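Local atomic coordinates of devB protein (Vibrio cholerae O1 biovar eltor str. N16961, PDB entry 1Y89), a protein that probably hydrolyses 6-phosphogluconolactone to 6-phosphogluconate in the pentose phosphate pathway. Residues 9-21 with 40-53. Residues are numbered along the deposited sequence; the frame is centred on the assembly and turned at random. Where two conformers were deposited one is given.
With PE5 (3,6,9,12,15,18,21,24-octaoxahexacosan-1-ol), chain F; PO4 (phosphate ion), chain D.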
ATOM      1  N   THR A   9       0.934  -5.271 -14.356  1.00 23.71           N
ATOM      2  CA  THR A   9       1.972  -6.009 -15.087  1.00 23.07           C
ATOM      3  C   THR A   9       3.048  -6.414 -14.090  1.00 22.85           C
ATOM      4  O   THR A   9       3.163  -5.795 -13.015  1.00 21.76           O
ATOM      5  CB  THR A   9       2.675  -5.147 -16.176  1.00 22.95           C
ATOM      6  OG1 THR A   9       3.373  -4.083 -15.537  1.00 24.03           O
ATOM      7  CG2 THR A   9       1.682  -4.553 -17.227  1.00 23.65           C
ATOM      8  N   ALA A  10       3.838  -7.438 -14.435  1.00 22.50           N
ATOM      9  CA  ALA A  10       4.989  -7.815 -13.606  1.00 22.58           C
ATOM     10  C   ALA A  10       6.020  -6.684 -13.575  1.00 22.53           C
ATOM     11  O   ALA A  10       6.690  -6.493 -12.556  1.00 20.95           O
ATOM     12  CB  ALA A  10       5.652  -9.108 -14.127  1.00 23.94           C
ATOM     13  N   ASP A  11       6.189  -5.973 -14.704  1.00 21.44           N
ATOM     14  CA  ASP A  11       7.131  -4.828 -14.735  1.00 22.25           C
ATOM     15  C   ASP A  11       6.787  -3.803 -13.627  1.00 21.64           C
ATOM     16  O   ASP A  11       7.666  -3.273 -12.980  1.00 21.57           O
ATOM     17  CB  ASP A  11       7.107  -4.102 -16.099  1.00 21.97           C
ATOM     18  CG  ASP A  11       7.974  -4.790 -17.180  1.00 24.52           C
ATOM     19  OD1 ASP A  11       8.910  -5.545 -16.858  1.00 26.69           O
ATOM     20  OD2 ASP A  11       7.742  -4.536 -18.382  1.00 23.79           O
ATOM     21  N   ALA A  12       5.496  -3.524 -13.446  1.00 21.90           N
ATOM     22  CA  ALA A  12       5.025  -2.515 -12.477  1.00 20.68           C
ATOM     23  C   ALA A  12       5.292  -2.980 -11.071  1.00 20.33           C
ATOM     24  O   ALA A  12       5.618  -2.159 -10.215  1.00 19.81           O
ATOM     25  CB  ALA A  12       3.525  -2.265 -12.642  1.00 20.89           C
ATOM     26  N   VAL A  13       5.120  -4.280 -10.818  1.00 19.82           N
ATOM     27  CA  VAL A  13       5.479  -4.847  -9.486  1.00 20.82           C
ATOM     28  C   VAL A  13       6.932  -4.566  -9.177  1.00 21.11           C
ATOM     29  O   VAL A  13       7.274  -4.020  -8.134  1.00 21.12           O
ATOM     30  CB  VAL A  13       5.259  -6.397  -9.417  1.00 20.04           C
ATOM     31  CG1 VAL A  13       5.783  -6.922  -8.087  1.00 21.17           C
ATOM     32  CG2 VAL A  13       3.753  -6.772  -9.610  1.00 19.75           C
ATOM     33  N   VAL A  14       7.814  -4.962 -10.091  1.00 21.09           N
ATOM     34  CA  VAL A  14       9.251  -4.872  -9.815  1.00 22.30           C
ATOM     35  C   VAL A  14       9.737  -3.407  -9.778  1.00 21.72           C
ATOM     36  O   VAL A  14      10.621  -3.074  -9.011  1.00 21.97           O
ATOM     37  CB  VAL A  14       9.997  -5.764 -10.794  1.00 24.06           C
ATOM     38  CG1 VAL A  14      11.402  -5.426 -10.841  1.00 29.80           C
ATOM     39  CG2 VAL A  14       9.806  -7.258 -10.330  1.00 23.50           C
ATOM     40  N   LYS A  15       9.111  -2.545 -10.577  1.00 22.28           N
ATOM     41  CA  LYS A  15       9.361  -1.099 -10.521  1.00 22.93           C
ATOM     42  C   LYS A  15       9.065  -0.558  -9.123  1.00 22.53           C
ATOM     43  O   LYS A  15       9.851   0.200  -8.574  1.00 22.25           O
ATOM     44  CB  LYS A  15       8.491  -0.384 -11.566  1.00 22.26           C
ATOM     45  CG  LYS A  15       8.580   1.179 -11.575  1.00 25.68           C
ATOM     46  CD  LYS A  15      10.001   1.596 -11.968  1.00 28.91           C
ATOM     47  CE  LYS A  15      10.173   3.107 -12.340  1.00 30.73           C
ATOM     48  NZ  LYS A  15       9.339   4.054 -11.520  1.00 23.66           N
ATOM     49  N   SER A  16       7.920  -0.942  -8.551  1.00 22.15           N
ATOM     50  CA  SER A  16       7.560  -0.486  -7.209  1.00 22.39           C
ATOM     51  C   SER A  16       8.623  -0.938  -6.201  1.00 22.28           C
ATOM     52  O   SER A  16       9.081  -0.149  -5.356  1.00 21.43           O
ATOM     53  CB  SER A  16       6.184  -1.040  -6.818  1.00 22.49           C
ATOM     54  OG  SER A  16       5.846  -0.582  -5.535  1.00 24.11           O
ATOM     55  N   LEU A  17       9.069  -2.190  -6.324  1.00 20.97           N
ATOM     56  CA  LEU A  17      10.081  -2.707  -5.412  1.00 21.23           C
ATOM     57  C   LEU A  17      11.436  -1.982  -5.554  1.00 21.42           C
ATOM     58  O   LEU A  17      12.107  -1.699  -4.551  1.00 22.11           O
ATOM     59  CB  LEU A  17      10.258  -4.205  -5.646  1.00 20.20           C
ATOM     60  CG  LEU A  17       9.022  -5.076  -5.378  1.00 20.29           C
ATOM     61  CD1 LEU A  17       9.248  -6.511  -5.920  1.00 21.55           C
ATOM     62  CD2 LEU A  17       8.658  -5.124  -3.861  1.00 23.03           C
ATOM     63  N   ALA A  18      11.828  -1.702  -6.796  1.00 21.01           N
ATOM     64  CA  ALA A  18      13.114  -1.059  -7.065  1.00 20.96           C
ATOM     65  C   ALA A  18      13.059   0.386  -6.550  1.00 20.82           C
ATOM     66  O   ALA A  18      14.052   0.913  -6.016  1.00 20.72           O
ATOM     67  CB  ALA A  18      13.388  -1.064  -8.578  1.00 19.28           C
ATOM     68  N   ASP A  19      11.901   1.034  -6.711  1.00 20.19           N
ATOM     69  CA  ASP A  19      11.782   2.412  -6.172  1.00 21.34           C
ATOM     70  C   ASP A  19      11.950   2.407  -4.661  1.00 21.44           C
ATOM     71  O   ASP A  19      12.601   3.305  -4.112  1.00 21.69           O
ATOM     72  CB  ASP A  19      10.484   3.091  -6.576  1.00 21.04           C
ATOM     73  CG  ASP A  19      10.440   3.417  -8.076  1.00 23.56           C
ATOM     74  OD1 ASP A  19      11.519   3.491  -8.716  1.00 25.02           O
ATOM     75  OD2 ASP A  19       9.333   3.609  -8.590  1.00 23.33           O
ATOM     76  N   ASP A  20      11.399   1.396  -3.997  1.00 21.52           N
ATOM     77  CA  ASP A  20      11.543   1.294  -2.536  1.00 22.76           C
ATOM     78  C   ASP A  20      13.008   1.022  -2.175  1.00 22.53           C
ATOM     79  O   ASP A  20      13.529   1.618  -1.241  1.00 23.30           O
ATOM     80  CB  ASP A  20      10.654   0.163  -1.989  1.00 23.36           C
ATOM     81  CG  ASP A  20       9.212   0.583  -1.806  1.00 26.44           C
ATOM     82  OD1 ASP A  20       8.875   1.745  -2.102  1.00 29.74           O
ATOM     83  OD2 ASP A  20       8.398  -0.250  -1.374  1.00 29.70           O
HETATM   84  N   MSE A  21      13.658   0.132  -2.929  1.00 21.92           N
HETATM   85  CA  MSE A  21      15.076  -0.187  -2.705  1.00 24.02           C
HETATM   86  C   MSE A  21      15.930   1.095  -2.776  1.00 22.64           C
HETATM   87  O   MSE A  21      16.797   1.335  -1.935  1.00 20.97           O
HETATM   88  CB  MSE A  21      15.538  -1.216  -3.747  1.00 24.37           C
HETATM   89  CG  MSE A  21      16.789  -1.957  -3.409  1.00 31.63           C
HETATM   90 SE   MSE A  21      16.341  -3.314  -2.031  1.00 41.20          SE
HETATM   91  CE  MSE A  21      15.629  -4.660  -3.050  1.00 26.89           C
ATOM     92  N   THR A  40      10.243 -13.710  -9.769  1.00 25.06           N
ATOM     93  CA  THR A  40      10.043 -12.281  -9.483  1.00 25.11           C
ATOM     94  C   THR A  40      11.336 -11.602  -8.967  1.00 24.79           C
ATOM     95  O   THR A  40      11.721 -10.520  -9.494  1.00 23.63           O
ATOM     96  CB  THR A  40       8.802 -12.008  -8.605  1.00 25.22           C
ATOM     97  OG1 THR A  40       7.661 -12.530  -9.292  1.00 26.24           O
ATOM     98  CG2 THR A  40       8.606 -10.524  -8.395  1.00 25.55           C
ATOM     99  N   PRO A  41      11.993 -12.201  -7.945  1.00 24.50           N
ATOM    100  CA  PRO A  41      13.329 -11.677  -7.614  1.00 24.06           C
ATOM    101  C   PRO A  41      14.277 -11.531  -8.816  1.00 23.92           C
ATOM    102  O   PRO A  41      14.944 -10.502  -8.908  1.00 23.91           O
ATOM    103  CB  PRO A  41      13.870 -12.694  -6.577  1.00 24.81           C
ATOM    104  CG  PRO A  41      12.638 -13.198  -5.885  1.00 23.47           C
ATOM    105  CD  PRO A  41      11.584 -13.287  -7.003  1.00 24.95           C
ATOM    106  N   LYS A  42      14.318 -12.540  -9.700  0.50 23.39           N
ATOM    107  CA  LYS A  42      15.059 -12.516 -10.986  0.50 24.31           C
ATOM    108  C   LYS A  42      14.809 -11.220 -11.744  0.50 23.58           C
ATOM    109  O   LYS A  42      15.740 -10.510 -12.122  0.50 22.37           O
ATOM    110  CB  LYS A  42      14.623 -13.707 -11.880  0.50 24.55           C
ATOM    111  CG  LYS A  42      14.546 -13.450 -13.406  0.50 27.34           C
ATOM    112  CD  LYS A  42      13.190 -13.886 -14.054  0.50 26.51           C
ATOM    113  CE  LYS A  42      13.216 -13.736 -15.550  0.50 28.04           C
ATOM    114  NZ  LYS A  42      12.501 -12.526 -16.042  0.50 23.32           N
HETATM  115  N   MSE A  43      13.530 -10.945 -11.986  1.00 23.32           N
HETATM  116  CA  MSE A  43      13.114  -9.712 -12.655  1.00 25.70           C
HETATM  117  C   MSE A  43      13.584  -8.466 -11.907  1.00 22.37           C
HETATM  118  O   MSE A  43      14.060  -7.511 -12.521  1.00 21.21           O
HETATM  119  CB  MSE A  43      11.602  -9.677 -12.775  1.00 24.38           C
HETATM  120  CG  MSE A  43      11.070 -10.701 -13.739  1.00 28.39           C
HETATM  121 SE   MSE A  43       9.141 -10.302 -14.026  1.00 40.61          SE
HETATM  122  CE  MSE A  43       9.295  -8.394 -14.661  1.00 28.99           C
ATOM    123  N   LEU A  44      13.437  -8.474 -10.579  1.00 21.09           N
ATOM    124  CA  LEU A  44      13.908  -7.368  -9.757  1.00 21.13           C
ATOM    125  C   LEU A  44      15.411  -7.137  -9.912  1.00 20.94           C
ATOM    126  O   LEU A  44      15.838  -6.012 -10.126  1.00 21.26           O
ATOM    127  CB  LEU A  44      13.536  -7.562  -8.272  1.00 21.33           C
ATOM    128  CG  LEU A  44      14.031  -6.490  -7.290  1.00 20.86           C
ATOM    129  CD1 LEU A  44      13.477  -5.076  -7.658  1.00 21.80           C
ATOM    130  CD2 LEU A  44      13.619  -6.898  -5.885  1.00 21.59           C
ATOM    131  N   PHE A  45      16.214  -8.201  -9.854  1.00 20.24           N
ATOM    132  CA  PHE A  45      17.672  -8.064 -10.004  1.00 19.89           C
ATOM    133  C   PHE A  45      18.059  -7.439 -11.340  1.00 18.91           C
ATOM    134  O   PHE A  45      18.962  -6.610 -11.404  1.00 18.96           O
ATOM    135  CB  PHE A  45      18.361  -9.450  -9.888  1.00 20.09           C
ATOM    136  CG  PHE A  45      18.082 -10.162  -8.565  1.00 21.16           C
ATOM    137  CD1 PHE A  45      17.911  -9.435  -7.393  1.00 21.78           C
ATOM    138  CD2 PHE A  45      18.034 -11.556  -8.507  1.00 21.62           C
ATOM    139  CE1 PHE A  45      17.651 -10.079  -6.163  1.00 21.77           C
ATOM    140  CE2 PHE A  45      17.777 -12.209  -7.292  1.00 22.43           C
ATOM    141  CZ  PHE A  45      17.602 -11.468  -6.113  1.00 21.51           C
ATOM    142  N   LYS A  46      17.407  -7.866 -12.418  1.00 18.27           N
ATOM    143  CA  LYS A  46      17.684  -7.281 -13.729  1.00 18.67           C
ATOM    144  C   LYS A  46      17.364  -5.794 -13.736  1.00 18.35           C
ATOM    145  O   LYS A  46      18.085  -4.996 -14.331  1.00 18.50           O
ATOM    146  CB  LYS A  46      16.933  -8.039 -14.848  1.00 17.93           C
ATOM    147  CG  LYS A  46      17.441  -9.522 -14.976  1.00 17.99           C
ATOM    148  CD  LYS A  46      16.880 -10.236 -16.198  1.00 20.90           C
ATOM    149  CE  LYS A  46      15.437 -10.626 -15.967  1.00 24.11           C
ATOM    150  NZ  LYS A  46      14.783 -11.174 -17.212  1.00 26.94           N
ATOM    151  N   LEU A  47      16.253  -5.427 -13.108  1.00 18.42           N
ATOM    152  CA  LEU A  47      15.892  -4.018 -13.050  1.00 18.79           C
ATOM    153  C   LEU A  47      16.890  -3.217 -12.188  1.00 18.80           C
ATOM    154  O   LEU A  47      17.317  -2.105 -12.553  1.00 18.48           O
ATOM    155  CB  LEU A  47      14.449  -3.845 -12.545  1.00 18.64           C
ATOM    156  CG  LEU A  47      13.960  -2.389 -12.390  1.00 19.35           C
ATOM    157  CD1 LEU A  47      14.067  -1.569 -13.723  1.00 17.45           C
ATOM    158  CD2 LEU A  47      12.544  -2.311 -11.856  1.00 18.29           C
ATOM    159  N   LEU A  48      17.241  -3.765 -11.028  1.00 18.07           N
ATOM    160  CA  LEU A  48      18.234  -3.129 -10.165  1.00 19.37           C
ATOM    161  C   LEU A  48      19.610  -2.924 -10.806  1.00 19.38           C
ATOM    162  O   LEU A  48      20.351  -1.984 -10.447  1.00 19.52           O
ATOM    163  CB  LEU A  48      18.384  -3.923  -8.847  1.00 18.67           C
ATOM    164  CG  LEU A  48      17.129  -3.969  -7.974  1.00 19.10           C
ATOM    165  CD1 LEU A  48      17.412  -4.915  -6.764  1.00 18.43           C
ATOM    166  CD2 LEU A  48      16.744  -2.547  -7.509  1.00 18.17           C
ATOM    167  N   ALA A  49      19.957  -3.795 -11.744  1.00 19.00           N
ATOM    168  CA  ALA A  49      21.217  -3.690 -12.485  1.00 19.25           C
ATOM    169  C   ALA A  49      21.128  -2.725 -13.676  1.00 19.31           C
ATOM    170  O   ALA A  49      22.137  -2.427 -14.327  1.00 19.89           O
ATOM    171  CB  ALA A  49      21.664  -5.115 -12.977  1.00 19.10           C
ATOM    172  N   SER A  50      19.927  -2.261 -14.011  1.00 19.54           N
ATOM    173  CA  SER A  50      19.760  -1.357 -15.156  1.00 19.51           C
ATOM    174  C   SER A  50      19.894   0.079 -14.666  1.00 19.76           C
ATOM    175  O   SER A  50      19.754   0.356 -13.465  1.00 19.40           O
ATOM    176  CB  SER A  50      18.348  -1.497 -15.750  1.00 19.60           C
ATOM    177  OG  SER A  50      17.401  -0.934 -14.844  1.00 20.74           O
ATOM    178  N   GLN A  51      20.122   0.993 -15.590  1.00 19.92           N
ATOM    179  CA  GLN A  51      19.980   2.422 -15.287  1.00 21.74           C
ATOM    180  C   GLN A  51      18.506   2.753 -15.047  1.00 21.96           C
ATOM    181  O   GLN A  51      17.640   2.247 -15.782  1.00 21.11           O
ATOM    182  CB  GLN A  51      20.550   3.281 -16.429  1.00 21.73           C
ATOM    183  CG  GLN A  51      22.068   3.079 -16.628  1.00 26.44           C
ATOM    184  CD  GLN A  51      22.896   3.121 -15.310  1.00 32.95           C
ATOM    185  OE1 GLN A  51      22.616   3.910 -14.392  1.00 38.14           O
ATOM    186  NE2 GLN A  51      23.893   2.250 -15.213  1.00 32.41           N
ATOM    187  N   PRO A  52      18.217   3.642 -14.068  1.00 21.98           N
ATOM    188  CA  PRO A  52      19.191   4.427 -13.284  1.00 21.59           C
ATOM    189  C   PRO A  52      19.592   3.759 -11.945  1.00 20.79           C
ATOM    190  O   PRO A  52      20.492   4.262 -11.265  1.00 19.76           O
ATOM    191  CB  PRO A  52      18.419   5.719 -12.991  1.00 22.41           C
ATOM    192  CG  PRO A  52      16.991   5.239 -12.796  1.00 22.98           C
ATOM    193  CD  PRO A  52      16.829   3.964 -13.669  1.00 22.97           C
ATOM    194  N   TYR A  53      18.960   2.638 -11.612  1.00 20.23           N
ATOM    195  CA  TYR A  53      19.154   1.967 -10.306  1.00 21.22           C
ATOM    196  C   TYR A  53      20.581   1.578  -9.996  1.00 20.84           C
ATOM    197  O   TYR A  53      21.044   1.781  -8.859  1.00 20.18           O
ATOM    198  CB  TYR A  53      18.217   0.754 -10.160  1.00 21.86           C
ATOM    199  CG  TYR A  53      16.762   1.170 -10.268  1.00 22.52           C
ATOM    200  CD1 TYR A  53      16.129   1.806  -9.211  1.00 21.44           C
ATOM    201  CD2 TYR A  53      16.053   1.005 -11.474  1.00 21.56           C
ATOM    202  CE1 TYR A  53      14.771   2.234  -9.309  1.00 21.84           C
ATOM    203  CE2 TYR A  53      14.700   1.436 -11.592  1.00 24.12           C
ATOM    204  CZ  TYR A  53      14.075   2.033 -10.499  1.00 25.34           C
ATOM    205  OH  TYR A  53      12.768   2.437 -10.565  1.00 24.58           O
TER
HETATM  206  O1  PE5 F 242      12.062   6.720   3.274  1.00 48.78           O
HETATM  207  C1  PE5 F 242      12.046   5.326   3.614  1.00 48.42           C
HETATM  208  C2  PE5 F 242      12.204   4.473   2.362  1.00 46.15           C
HETATM  209  O2  PE5 F 242      11.348   3.333   2.420  1.00 47.09           O
HETATM  210  C3  PE5 F 242      10.648   3.049   1.219  1.00 43.55           C
HETATM  211  C4  PE5 F 242       9.629   1.984   1.545  1.00 44.27           C
HETATM  212  O3  PE5 F 242       8.373   2.579   1.849  1.00 46.18           O
HETATM  213  P   PO4 D 240       8.185 -17.026  -8.310  1.00 35.70           P
HETATM  214  O1  PO4 D 240       7.773 -17.518  -6.917  1.00 36.62           O
HETATM  215  O2  PO4 D 240       7.014 -16.780  -9.217  1.00 37.31           O
HETATM  216  O3  PO4 D 240       8.841 -15.664  -8.149  1.00 29.44           O
HETATM  217  O4  PO4 D 240       9.090 -18.075  -8.956  1.00 32.34           O
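Val14 drops as a knob into a hole on helix 40-48 formed by Thr40, Met43, Leu44 and Leu47. Its two methyls divide the work: CG1, anti to the backbone N (chi1 163°), lies 3.4 Å from Leu44 CA and is squeezed against Leu47 CD2 at 3.5 Å, while CG2 reaches Thr40 and the CB of Met43. Leu44 returns the gesture, wedging its branched end among Val14, Leu17, Ala18 and Met21. One turn on, Ala18 fills a second hole, between Leu44, Leu47, Leu48 and the Tyr53 ring; its CB sits over one face of that ring, 3.8 Å from the centroid, a CH-pi contact. At the ring's edge, in plane, Asp19 OD1 accepts a very short hydrogen bond from Tyr53 OH (2.5 Å), with carboxylate and ring turned 35° apart. The other carboxylate oxygen, OD2, takes Lys15 NZ on its syn lone pair in a salt bridge of 3.0 Å, and the bent lysine chain passes across the hydroxyl end of Tyr53 at about a right angle. Met43, modelled as selenomethionine, lays its SE against Ala10 CB, 3.7 Å away. The axes of 10-21 and 40-48 cross at -59° and come within 9.3 Å. This knobs-into-holes packing joins two helices on one face of the mixed sheet: Leu17 and Met21 rest on Trp134, and Leu44 on Leu136, of strand 134-137, Val13 meets Tyr228 of strand 224-230, and Phe45 and Leu48 touch helix 80-89.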